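Local coordinates for protein polyketide synthase PksR (PDB 4U3V) that takes part in making the polyketide antibiotic bacillaene, this piece being its double-hotdog enoyl-isomerase domain, which shifts a carbon-carbon double bond in the growing chain, at residues S75-L81 against I233-T239; R179-I184 against S217-F222; D259-V265 against Y278-K284. One frame throughout, in Å; residues are numbered along the deposited sequence.

Interaction 1 of 3, residues S75-L81 against I233-T239; sequences SGRISKL and INDIQFT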
loop_
_atom_site.group_PDB
_atom_site.type_symbol
_atom_site.label_atom_id
_atom_site.label_comp_id
_atom_site.label_asym_id
_atom_site.label_seq_id
_atom_site.Cartn_x
_atom_site.Cartn_y
_atom_site.Cartn_z
ATOM N N SER A 75 12.475 10.919 8.185
ATOM C CA SER A 75 11.348 10.087 8.559
ATOM C C SER A 75 10.136 10.974 8.745
ATOM O O SER A 75 10.266 12.184 8.929
ATOM C CB SER A 75 11.670 9.319 9.849
ATOM O OG SER A 75 11.550 10.172 10.976
ATOM N N GLY A 76 8.944 10.381 8.661
ATOM C CA GLY A 76 7.708 11.118 8.765
ATOM C C GLY A 76 6.518 10.208 9.012
ATOM O O GLY A 76 6.689 8.979 9.198
ATOM N N ARG A 77 5.331 10.809 8.975
ATOM C CA ARG A 77 4.058 10.112 9.132
ATOM C C ARG A 77 3.088 10.547 8.053
ATOM O O ARG A 77 2.969 11.737 7.752
ATOM C CB ARG A 77 3.402 10.439 10.480
ATOM C CG ARG A 77 4.315 10.285 11.680
ATOM C CD ARG A 77 4.361 8.849 12.176
ATOM N NE ARG A 77 5.362 8.696 13.231
ATOM C CZ ARG A 77 5.210 9.140 14.474
ATOM N NH1 ARG A 77 4.075 9.729 14.829
ATOM N NH2 ARG A 77 6.188 8.991 15.366
ATOM N N ILE A 78 2.306 9.590 7.546
ATOM C CA ILE A 78 1.038 9.910 6.902
ATOM C C ILE A 78 -0.089 9.535 7.861
ATOM O O ILE A 78 0.007 8.521 8.525
ATOM C CB ILE A 78 0.846 9.047 5.622
ATOM C CG1 ILE A 78 2.085 9.100 4.716
ATOM C CG2 ILE A 78 -0.457 9.400 4.925
ATOM C CD1 ILE A 78 2.462 10.501 4.275
ATOM N N SER A 79 -1.158 10.326 7.906
ATOM C CA SER A 79 -2.323 9.994 8.753
ATOM C C SER A 79 -3.606 10.110 7.972
ATOM O O SER A 79 -3.732 10.974 7.094
ATOM C CB SER A 79 -2.394 10.941 9.966
ATOM O OG SER A 79 -1.125 11.073 10.583
ATOM N N LYS A 80 -4.597 9.288 8.336
ATOM C CA LYS A 80 -5.968 9.422 7.874
ATOM C C LYS A 80 -6.075 9.412 6.345
ATOM O O LYS A 80 -6.812 10.197 5.738
ATOM C CB LYS A 80 -6.664 10.655 8.465
ATOM C CG LYS A 80 -6.445 10.764 9.963
ATOM C CD LYS A 80 -7.456 11.685 10.615
ATOM C CE LYS A 80 -7.303 11.631 12.133
ATOM N NZ LYS A 80 -8.024 12.764 12.788
ATOM N N LEU A 81 -5.313 8.513 5.738
ATOM C CA LEU A 81 -5.329 8.379 4.266
ATOM C C LEU A 81 -6.584 7.609 3.861
ATOM O O LEU A 81 -6.848 6.468 4.317
ATOM C CB LEU A 81 -4.071 7.629 3.829
ATOM C CG LEU A 81 -3.908 7.380 2.334
ATOM C CD1 LEU A 81 -3.769 8.726 1.608
ATOM C CD2 LEU A 81 -2.690 6.458 2.111
ATOM N N ILE A 233 -5.739 3.906 4.941
ATOM C CA ILE A 233 -4.743 3.546 5.960
ATOM C C ILE A 233 -4.727 4.641 7.044
ATOM O O ILE A 233 -4.453 5.801 6.762
ATOM C CB ILE A 233 -3.330 3.383 5.341
ATOM C CG1 ILE A 233 -3.387 2.456 4.116
ATOM C CG2 ILE A 233 -2.320 2.949 6.422
ATOM C CD1 ILE A 233 -2.049 2.307 3.391
ATOM N N ASN A 234 -4.995 4.282 8.296
ATOM C CA ASN A 234 -5.052 5.285 9.381
ATOM C C ASN A 234 -3.723 5.979 9.725
ATOM O O ASN A 234 -3.702 7.186 10.054
ATOM C CB ASN A 234 -5.651 4.660 10.655
ATOM C CG ASN A 234 -7.136 4.355 10.525
ATOM O OD1 ASN A 234 -7.820 4.882 9.650
ATOM N ND2 ASN A 234 -7.646 3.517 11.425
ATOM N N ASP A 235 -2.622 5.244 9.601
ATOM C CA ASP A 235 -1.291 5.773 9.896
ATOM C C ASP A 235 -0.204 5.016 9.151
ATOM O O ASP A 235 -0.166 3.774 9.141
ATOM C CB ASP A 235 -1.028 5.774 11.408
ATOM C CG ASP A 235 0.146 6.674 11.804
ATOM O OD1 ASP A 235 0.050 7.915 11.643
ATOM O OD2 ASP A 235 1.168 6.138 12.285
ATOM N N ILE A 236 0.776 5.748 8.619
ATOM C CA ILE A 236 1.979 5.122 8.134
ATOM C C ILE A 236 3.150 5.823 8.780
ATOM O O ILE A 236 3.167 7.049 8.812
ATOM C CB ILE A 236 2.118 5.289 6.596
ATOM C CG1 ILE A 236 0.779 4.956 5.915
ATOM C CG2 ILE A 236 3.322 4.486 6.089
ATOM C CD1 ILE A 236 0.811 5.062 4.390
ATOM N N GLN A 237 4.095 5.064 9.310
ATOM C CA GLN A 237 5.355 5.653 9.801
ATOM C C GLN A 237 6.493 5.154 8.974
ATOM O O GLN A 237 6.700 3.958 8.870
ATOM C CB GLN A 237 5.621 5.238 11.271
ATOM C CG GLN A 237 4.442 5.432 12.211
ATOM C CD GLN A 237 4.799 5.053 13.646
ATOM O OE1 GLN A 237 5.686 4.231 13.879
ATOM N NE2 GLN A 237 4.067 5.597 14.596
ATOM N N PHE A 238 7.278 6.071 8.401
ATOM C CA PHE A 238 8.230 5.676 7.393
ATOM C C PHE A 238 9.532 6.491 7.506
ATOM O O PHE A 238 9.544 7.541 8.138
ATOM C CB PHE A 238 7.598 5.904 5.992
ATOM C CG PHE A 238 7.116 7.299 5.780
ATOM C CD1 PHE A 238 8.004 8.257 5.280
ATOM C CD2 PHE A 238 5.835 7.706 6.167
ATOM C CE1 PHE A 238 7.597 9.567 5.160
ATOM C CE2 PHE A 238 5.408 9.014 5.989
ATOM C CZ PHE A 238 6.334 9.964 5.543
ATOM N N THR A 239 10.583 5.976 6.878
ATOM C CA THR A 239 11.871 6.695 6.680
ATOM C C THR A 239 12.255 6.843 5.211
ATOM O O THR A 239 11.608 6.272 4.323
ATOM C CB THR A 239 13.038 5.982 7.379
ATOM O OG1 THR A 239 13.524 4.904 6.565
ATOM C CG2 THR A 239 12.591 5.434 8.730
HETATM O O HOH W 1 -7.867 5.989 6.944
#
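This strand pair is the seam of the double hotdog: strands 75-81 (N-terminal hotdog) and 235-239 (C-terminal) run antiparallel, axes 4.7 Å apart at 170°; beyond the corner at Asn234, Ile233 still pairs with Leu81. Gly76 pairs with Phe238 and Ile78 with Ile236, each through two backbone hydrogen bonds. Gly76 also gives the Phe238 ring its seat. With CG between the backbone N and the carbonyl carbon (chi1 55°), the ring turns back over the neighbouring strand, and Gly76 CA lies over its face, 4.1 Å from the centroid, as a CH-pi contact. Ile78 crosses the ring at about a right angle, its CG1 3.6 Å from Phe238 CE2, while Ile63, Phe66 and Phe67 of helix 56-69 pack against the same phenylalanine. On the face carrying Arg77 and Gln237, the two side chains run alongside each other, with Arg77 CD 3.4 Å from Gln237 CG. Guanidinium and amide planes stack 26° apart, Gln237 NE2 lying over the rim of the guanidinium; Arg77 NH2 is held by Ser134 O and Gln237 OE1 by His277. At the far end a water donates to Leu81 O and Asn234 OD1. The seam is thus apolar and aromatic where it meets the helix but largely polar on the face of Arg77, Ser79, Asp235 and Gln237, where Phe135 also packs; backbone bonds, not side chains alone, hold the hotdogs together here.

Interaction 2 of 3, residues R179-I184 against S217-F222; sequences RDHKSI and SFLEQF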
loop_
_atom_site.group_PDB
_atom_site.type_symbol
_atom_site.label_atom_id
_atom_site.label_comp_id
_atom_site.label_asym_id
_atom_site.label_seq_id
_atom_site.Cartn_x
_atom_site.Cartn_y
_atom_site.Cartn_z
ATOM N N ARG A 179 0.436 -18.475 8.758
ATOM C CA ARG A 179 -0.862 -17.895 9.106
ATOM C C ARG A 179 -1.416 -18.476 10.384
ATOM O O ARG A 179 -1.173 -19.650 10.671
ATOM C CB ARG A 179 -1.847 -18.210 7.990
ATOM C CG ARG A 179 -3.208 -17.529 8.128
ATOM C CD ARG A 179 -4.027 -17.753 6.851
ATOM N NE ARG A 179 -4.437 -19.164 6.702
ATOM C CZ ARG A 179 -4.995 -19.672 5.602
ATOM N NH1 ARG A 179 -5.291 -18.897 4.558
ATOM N NH2 ARG A 179 -5.317 -20.964 5.553
ATOM N N ASP A 180 -2.195 -17.683 11.130
ATOM C CA ASP A 180 -3.119 -18.257 12.106
ATOM C C ASP A 180 -4.398 -17.408 12.148
ATOM O O ASP A 180 -4.563 -16.530 11.291
ATOM C CB ASP A 180 -2.479 -18.404 13.516
ATOM C CG ASP A 180 -2.279 -17.085 14.238
ATOM O OD1 ASP A 180 -2.675 -16.038 13.711
ATOM O OD2 ASP A 180 -1.741 -17.088 15.381
ATOM N N HIS A 181 -5.314 -17.715 13.061
ATOM C CA HIS A 181 -6.603 -17.052 13.082
ATOM C C HIS A 181 -6.586 -15.555 13.219
ATOM O O HIS A 181 -7.640 -14.901 13.047
ATOM C CB HIS A 181 -7.499 -17.661 14.185
ATOM C CG HIS A 181 -7.017 -17.383 15.600
ATOM N ND1 HIS A 181 -5.962 -18.034 16.156
ATOM C CD2 HIS A 181 -7.478 -16.481 16.571
ATOM C CE1 HIS A 181 -5.714 -17.523 17.378
ATOM N NE2 HIS A 181 -6.644 -16.578 17.637
ATOM N N LYS A 182 -5.457 -14.971 13.621
ATOM C CA LYS A 182 -5.492 -13.521 13.837
ATOM C C LYS A 182 -4.360 -12.765 13.168
ATOM O O LYS A 182 -4.226 -11.557 13.366
ATOM C CB LYS A 182 -5.503 -13.184 15.316
ATOM C CG LYS A 182 -4.368 -13.870 16.071
ATOM C CD LYS A 182 -4.495 -13.657 17.578
ATOM C CE LYS A 182 -3.414 -14.418 18.330
ATOM N NZ LYS A 182 -2.187 -14.621 17.497
ATOM N N SER A 183 -3.447 -13.493 12.536
ATOM C CA SER A 183 -2.306 -12.846 11.881
ATOM C C SER A 183 -1.797 -13.601 10.673
ATOM O O SER A 183 -2.065 -14.803 10.485
ATOM C CB SER A 183 -1.142 -12.635 12.867
ATOM O OG SER A 183 -0.721 -13.877 13.354
ATOM N N ILE A 184 -0.948 -12.934 9.904
ATOM C CA ILE A 184 -0.231 -13.639 8.837
ATOM C C ILE A 184 1.142 -13.033 8.722
ATOM O O ILE A 184 1.306 -11.842 8.931
ATOM C CB ILE A 184 -1.014 -13.639 7.493
ATOM C CG1 ILE A 184 -0.399 -14.657 6.492
ATOM C CG2 ILE A 184 -1.185 -12.206 6.940
ATOM C CD1 ILE A 184 -1.329 -15.010 5.347
ATOM N N SER A 217 -4.820 -13.366 1.656
ATOM C CA SER A 217 -4.416 -14.720 2.028
ATOM C C SER A 217 -4.821 -15.088 3.463
ATOM O O SER A 217 -5.308 -16.185 3.727
ATOM C CB SER A 217 -2.879 -14.867 1.887
ATOM O OG SER A 217 -2.464 -14.638 0.540
ATOM N N PHE A 218 -4.717 -14.115 4.355
ATOM C CA PHE A 218 -5.223 -14.279 5.730
ATOM C C PHE A 218 -6.724 -14.573 5.709
ATOM O O PHE A 218 -7.195 -15.493 6.381
ATOM C CB PHE A 218 -4.930 -13.017 6.558
ATOM C CG PHE A 218 -5.652 -12.973 7.892
ATOM C CD1 PHE A 218 -5.236 -13.781 8.946
ATOM C CD2 PHE A 218 -6.751 -12.156 8.092
ATOM C CE1 PHE A 218 -5.934 -13.813 10.148
ATOM C CE2 PHE A 218 -7.461 -12.177 9.292
ATOM C CZ PHE A 218 -7.066 -13.013 10.325
ATOM N N LEU A 219 -7.480 -13.766 4.957
ATOM C CA LEU A 219 -8.954 -13.848 4.989
ATOM C C LEU A 219 -9.469 -15.123 4.314
ATOM O O LEU A 219 -10.604 -15.501 4.512
ATOM C CB LEU A 219 -9.568 -12.609 4.305
ATOM C CG LEU A 219 -9.319 -11.346 5.160
ATOM C CD1 LEU A 219 -9.557 -10.064 4.397
ATOM C CD2 LEU A 219 -10.105 -11.340 6.470
ATOM N N GLU A 220 -8.614 -15.750 3.523
ATOM C CA GLU A 220 -8.977 -16.904 2.701
ATOM C C GLU A 220 -9.427 -18.036 3.599
ATOM O O GLU A 220 -10.164 -18.924 3.170
ATOM C CB GLU A 220 -7.745 -17.330 1.895
ATOM C CG GLU A 220 -7.947 -18.460 0.890
ATOM C CD GLU A 220 -7.683 -19.851 1.468
ATOM O OE1 GLU A 220 -6.958 -19.970 2.488
ATOM O OE2 GLU A 220 -8.210 -20.840 0.901
ATOM N N GLN A 221 -8.950 -18.018 4.844
ATOM C CA GLN A 221 -9.248 -19.085 5.795
ATOM C C GLN A 221 -10.692 -19.046 6.227
ATOM O O GLN A 221 -11.218 -20.051 6.729
ATOM C CB GLN A 221 -8.331 -19.026 7.013
ATOM C CG GLN A 221 -8.697 -17.944 8.020
ATOM C CD GLN A 221 -7.661 -17.823 9.116
ATOM O OE1 GLN A 221 -7.577 -18.679 9.997
ATOM N NE2 GLN A 221 -6.758 -16.875 8.968
ATOM N N PHE A 222 -11.371 -17.920 5.983
ATOM C CA PHE A 222 -12.710 -17.737 6.526
ATOM C C PHE A 222 -13.739 -17.996 5.435
ATOM O O PHE A 222 -13.379 -18.102 4.249
ATOM C CB PHE A 222 -12.896 -16.337 7.143
ATOM C CG PHE A 222 -11.958 -16.053 8.288
ATOM C CD1 PHE A 222 -12.075 -16.734 9.499
ATOM C CD2 PHE A 222 -10.932 -15.107 8.147
ATOM C CE1 PHE A 222 -11.166 -16.520 10.535
ATOM C CE2 PHE A 222 -10.049 -14.876 9.182
ATOM C CZ PHE A 222 -10.169 -15.569 10.385
HETATM O O HOH W 2 -7.595 -22.340 3.762
#
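One guanidinium nitrogen, Arg179 NH1, grips two acceptors beside the last part of helix 205-219: the backbone carbonyl Ser217 O at 2.8 Å and the carboxylate Glu220 OE1 at 2.9 Å. Both lie near the guanidinium plane, and the second bond is a salt bridge with an N-H...O angle of 163°. Guanidinium and carboxylate are nearly coplanar, 14° apart, and a water that donates to Glu220 OE1 and accepts from Arg179 NH2 closes the ring of bonds. Gln221 comes over the face, its CB 3.7 Å from Arg179 CZ, and the two chains slide past each other in opposite directions. Extended beyond CG, Gln221 carries its amide to the strands, where NE2 donates to Asp180 O at 3.2 Å from well above the carbonyl plane; the same nitrogen also donates to Phe218 O, so its amide is tied at both sides of the contact. In the C-terminal hotdog this is where the C-terminal part of the central helix and the following turn, Leu219 to Phe222, meet the hairpin of strands 174-180 and 183-190. Within the hairpin, Asp180 OD1 accepts from Lys182 N (an Asx turn) and also from Ser183 N (an Asx motif). Phe218, its CG anti to the backbone N (chi1 168°), turns its ring edge to the carbonyls there, bringing CE1 to 3.3 Å from Asp180 O and CZ near His181 O. Behind it Ile184 packs CG2 on Phe218 CB at 3.9 Å and reaches CD1 to Ser217 CB. Gln221 CG lies over the face of the Phe222 ring, whose CZ edge points to His181 O.

Interaction 3 of 3, residues D259-V265 against Y278-K284; sequences DMLLFDV and YSGYSLK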
loop_
_atom_site.group_PDB
_atom_site.type_symbol
_atom_site.label_atom_id
_atom_site.label_comp_id
_atom_site.label_asym_id
_atom_site.label_seq_id
_atom_site.Cartn_x
_atom_site.Cartn_y
_atom_site.Cartn_z
ATOM N N ASP A 259 -18.619 -3.922 9.069
ATOM C CA ASP A 259 -18.122 -4.533 7.820
ATOM C C ASP A 259 -16.803 -3.934 7.334
ATOM O O ASP A 259 -16.506 -3.935 6.131
ATOM C CB ASP A 259 -19.181 -4.443 6.717
ATOM C CG ASP A 259 -20.334 -5.399 6.943
ATOM O OD1 ASP A 259 -20.093 -6.627 6.983
ATOM O OD2 ASP A 259 -21.482 -4.923 7.068
ATOM N N MET A 260 -16.040 -3.370 8.266
ATOM C CA MET A 260 -14.680 -2.910 7.965
ATOM C C MET A 260 -13.706 -3.798 8.752
ATOM O O MET A 260 -13.869 -4.010 9.954
ATOM C CB MET A 260 -14.494 -1.469 8.406
ATOM C CG MET A 260 -15.472 -0.481 7.752
ATOM S SD MET A 260 -15.151 -0.355 5.977
ATOM C CE MET A 260 -13.397 -0.023 6.003
ATOM N N LEU A 261 -12.630 -4.198 8.102
ATOM C CA LEU A 261 -11.619 -5.018 8.765
ATOM C C LEU A 261 -10.339 -4.192 8.728
ATOM O O LEU A 261 -9.884 -3.819 7.651
ATOM C CB LEU A 261 -11.374 -6.309 7.957
ATOM C CG LEU A 261 -12.583 -7.247 7.968
ATOM C CD1 LEU A 261 -12.514 -8.204 6.774
ATOM C CD2 LEU A 261 -12.524 -8.034 9.250
ATOM N N LEU A 262 -9.758 -3.923 9.891
ATOM C CA LEU A 262 -8.545 -3.085 9.962
ATOM C C LEU A 262 -7.401 -3.923 10.535
ATOM O O LEU A 262 -7.586 -4.740 11.465
ATOM C CB LEU A 262 -8.742 -1.867 10.871
ATOM C CG LEU A 262 -9.405 -0.669 10.168
ATOM C CD1 LEU A 262 -10.858 -0.941 9.814
ATOM C CD2 LEU A 262 -9.270 0.612 10.989
ATOM N N PHE A 263 -6.216 -3.701 9.979
ATOM C CA PHE A 263 -5.031 -4.503 10.273
ATOM C C PHE A 263 -3.895 -3.576 10.642
ATOM O O PHE A 263 -3.779 -2.474 10.113
ATOM C CB PHE A 263 -4.612 -5.316 9.000
ATOM C CG PHE A 263 -5.616 -6.319 8.584
ATOM C CD1 PHE A 263 -5.537 -7.616 9.071
ATOM C CD2 PHE A 263 -6.701 -5.942 7.795
ATOM C CE1 PHE A 263 -6.504 -8.554 8.719
ATOM C CE2 PHE A 263 -7.709 -6.870 7.491
ATOM C CZ PHE A 263 -7.591 -8.174 7.932
ATOM N N ASP A 264 -3.022 -4.036 11.526
ATOM C CA ASP A 264 -1.697 -3.431 11.656
ATOM C C ASP A 264 -0.659 -4.207 10.856
ATOM O O ASP A 264 -0.721 -5.434 10.742
ATOM C CB ASP A 264 -1.280 -3.306 13.145
ATOM C CG ASP A 264 -2.033 -2.201 13.877
ATOM O OD1 ASP A 264 -2.856 -1.473 13.255
ATOM O OD2 ASP A 264 -1.833 -2.073 15.119
ATOM N N VAL A 265 0.314 -3.489 10.286
ATOM C CA VAL A 265 1.287 -4.140 9.425
ATOM C C VAL A 265 2.667 -3.634 9.797
ATOM O O VAL A 265 2.920 -2.427 9.714
ATOM C CB VAL A 265 1.075 -3.781 7.934
ATOM C CG1 VAL A 265 2.114 -4.512 7.091
ATOM C CG2 VAL A 265 -0.331 -4.149 7.482
ATOM N N TYR A 278 2.569 0.291 9.252
ATOM C CA TYR A 278 1.210 0.760 8.939
ATOM C C TYR A 278 0.286 0.420 10.097
ATOM O O TYR A 278 0.380 -0.662 10.650
ATOM C CB TYR A 278 0.628 -0.002 7.737
ATOM C CG TYR A 278 1.452 0.038 6.465
ATOM C CD1 TYR A 278 1.056 0.842 5.383
ATOM C CD2 TYR A 278 2.533 -0.799 6.292
ATOM C CE1 TYR A 278 1.743 0.812 4.186
ATOM C CE2 TYR A 278 3.214 -0.862 5.078
ATOM C CZ TYR A 278 2.839 -0.031 4.037
ATOM O OH TYR A 278 3.503 -0.108 2.823
ATOM N N SER A 279 -0.669 1.280 10.370
ATOM C CA SER A 279 -1.659 0.991 11.392
ATOM C C SER A 279 -3.057 1.330 10.867
ATOM O O SER A 279 -3.250 2.296 10.102
ATOM C CB SER A 279 -1.281 1.719 12.706
ATOM O OG SER A 279 -2.147 2.800 12.956
ATOM N N GLY A 280 -4.044 0.476 11.157
ATOM C CA GLY A 280 -5.383 0.698 10.619
ATOM C C GLY A 280 -5.415 0.691 9.101
ATOM O O GLY A 280 -6.049 1.546 8.469
ATOM N N TYR A 281 -4.752 -0.309 8.524
ATOM C CA TYR A 281 -4.910 -0.630 7.117
ATOM C C TYR A 281 -6.301 -1.233 6.927
ATOM O O TYR A 281 -6.607 -2.329 7.457
ATOM C CB TYR A 281 -3.807 -1.634 6.780
ATOM C CG TYR A 281 -3.503 -1.838 5.313
ATOM C CD1 TYR A 281 -2.213 -1.507 4.812
ATOM C CD2 TYR A 281 -4.403 -2.474 4.476
ATOM C CE1 TYR A 281 -1.898 -1.725 3.472
ATOM C CE2 TYR A 281 -4.087 -2.674 3.122
ATOM C CZ TYR A 281 -2.826 -2.328 2.655
ATOM O OH TYR A 281 -2.506 -2.512 1.317
ATOM N N SER A 282 -7.151 -0.547 6.157
ATOM C CA SER A 282 -8.608 -0.796 6.173
ATOM C C SER A 282 -9.066 -1.480 4.904
ATOM O O SER A 282 -8.771 -0.984 3.801
ATOM C CB SER A 282 -9.345 0.578 6.232
ATOM O OG SER A 282 -9.102 1.207 7.479
ATOM N N LEU A 283 -9.850 -2.556 5.066
ATOM C CA LEU A 283 -10.571 -3.208 3.991
ATOM C C LEU A 283 -12.067 -3.135 4.283
ATOM O O LEU A 283 -12.525 -3.408 5.394
ATOM C CB LEU A 283 -10.151 -4.677 3.845
ATOM C CG LEU A 283 -8.892 -4.975 3.020
ATOM C CD1 LEU A 283 -7.664 -4.383 3.682
ATOM C CD2 LEU A 283 -8.738 -6.474 2.849
ATOM N N LYS A 284 -12.836 -2.855 3.245
ATOM C CA LYS A 284 -14.288 -2.952 3.307
ATOM C C LYS A 284 -14.769 -4.319 2.830
ATOM O O LYS A 284 -14.350 -4.782 1.757
ATOM C CB LYS A 284 -14.893 -1.848 2.427
ATOM C CG LYS A 284 -16.409 -1.859 2.376
ATOM C CD LYS A 284 -16.932 -0.684 1.562
ATOM C CE LYS A 284 -18.416 -0.834 1.248
ATOM N NZ LYS A 284 -19.288 -0.379 2.367
#
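Val265 lies alongside Tyr278, both side chains pointing the same way, and Val265 CB meets the Tyr278 ring obliquely, 3.7 Å from CD2. One methyl, CG1, lies near Tyr278 CD2, while the other, CG2, leans towards Tyr281 CD1, so the valine is a small bump set between two tyrosines. Both phenols stand up from the sheet on this face and reach helix 205-219, Tyr278 OH bonding Thr208 OG1 and Tyr281 OH bonding Thr208 O. Phe263 continues the row: its ring turns its edge to Tyr281 O, with CD2 3.6 Å away, and packs on Ile215 of the helix. Leu261 and Leu283 extend the apolar face towards Phe228. On the other face, Leu262 settles onto Ser282, its CG only 3.3 Å from Ser282 OG, while CD2 rests on the hollow at Gly280, 3.9 Å from its CA. The serine hydroxyl is turned back to donate to Gly280 O. At the open end Met260, bent at both chi2 (-67°) and chi3 (-52°), folds across the partner strand; SD meets Lys284 CA at 3.8 Å and CE lies over Leu283 O. The backbone is not regular throughout. Paired bonds link Leu261 with Leu283, Phe263 with Tyr281 and Val265 with Tyr278, but between Phe263 and Val265 the 278-284 strand carries one extra residue. Gly280, with positive phi, and Tyr281 both face Phe263, and Asp264 OD1 fixes the kink by accepting from Gly280 N at 3.1 Å. The strand axes run 147° apart. This G1 beta bulge, a feature that commonly accentuates the twist of a hairpin, here lies between strands 260-268 and 274-283 in the sheet that wraps the central helix, the sausage in its bun, of the C-terminal hotdog.

Interactions 1 and 3 are successive strand pairs, their centres about 14 Å apart: strand 230-239, at the seam between the hotdogs, also pairs with 274-283. Asp235 O meets Ser279 N at 2.8 Å and Asn234 N meets Gly280 O at 2.9 Å, so the bulge of 278-284 lies against a classic bulge at Asn234 and Asp235. Interaction 2 lies about 14 Å from interaction 3, centre to centre, and touches it through the helix: Phe218 CD2 is 3.7 Å from Phe263 CE1, and Leu219 packs between Leu261 and Leu283. Interactions 1 and 2 do not touch, their nearest atoms about 14 Å apart; interaction 3 lies between them, touching both.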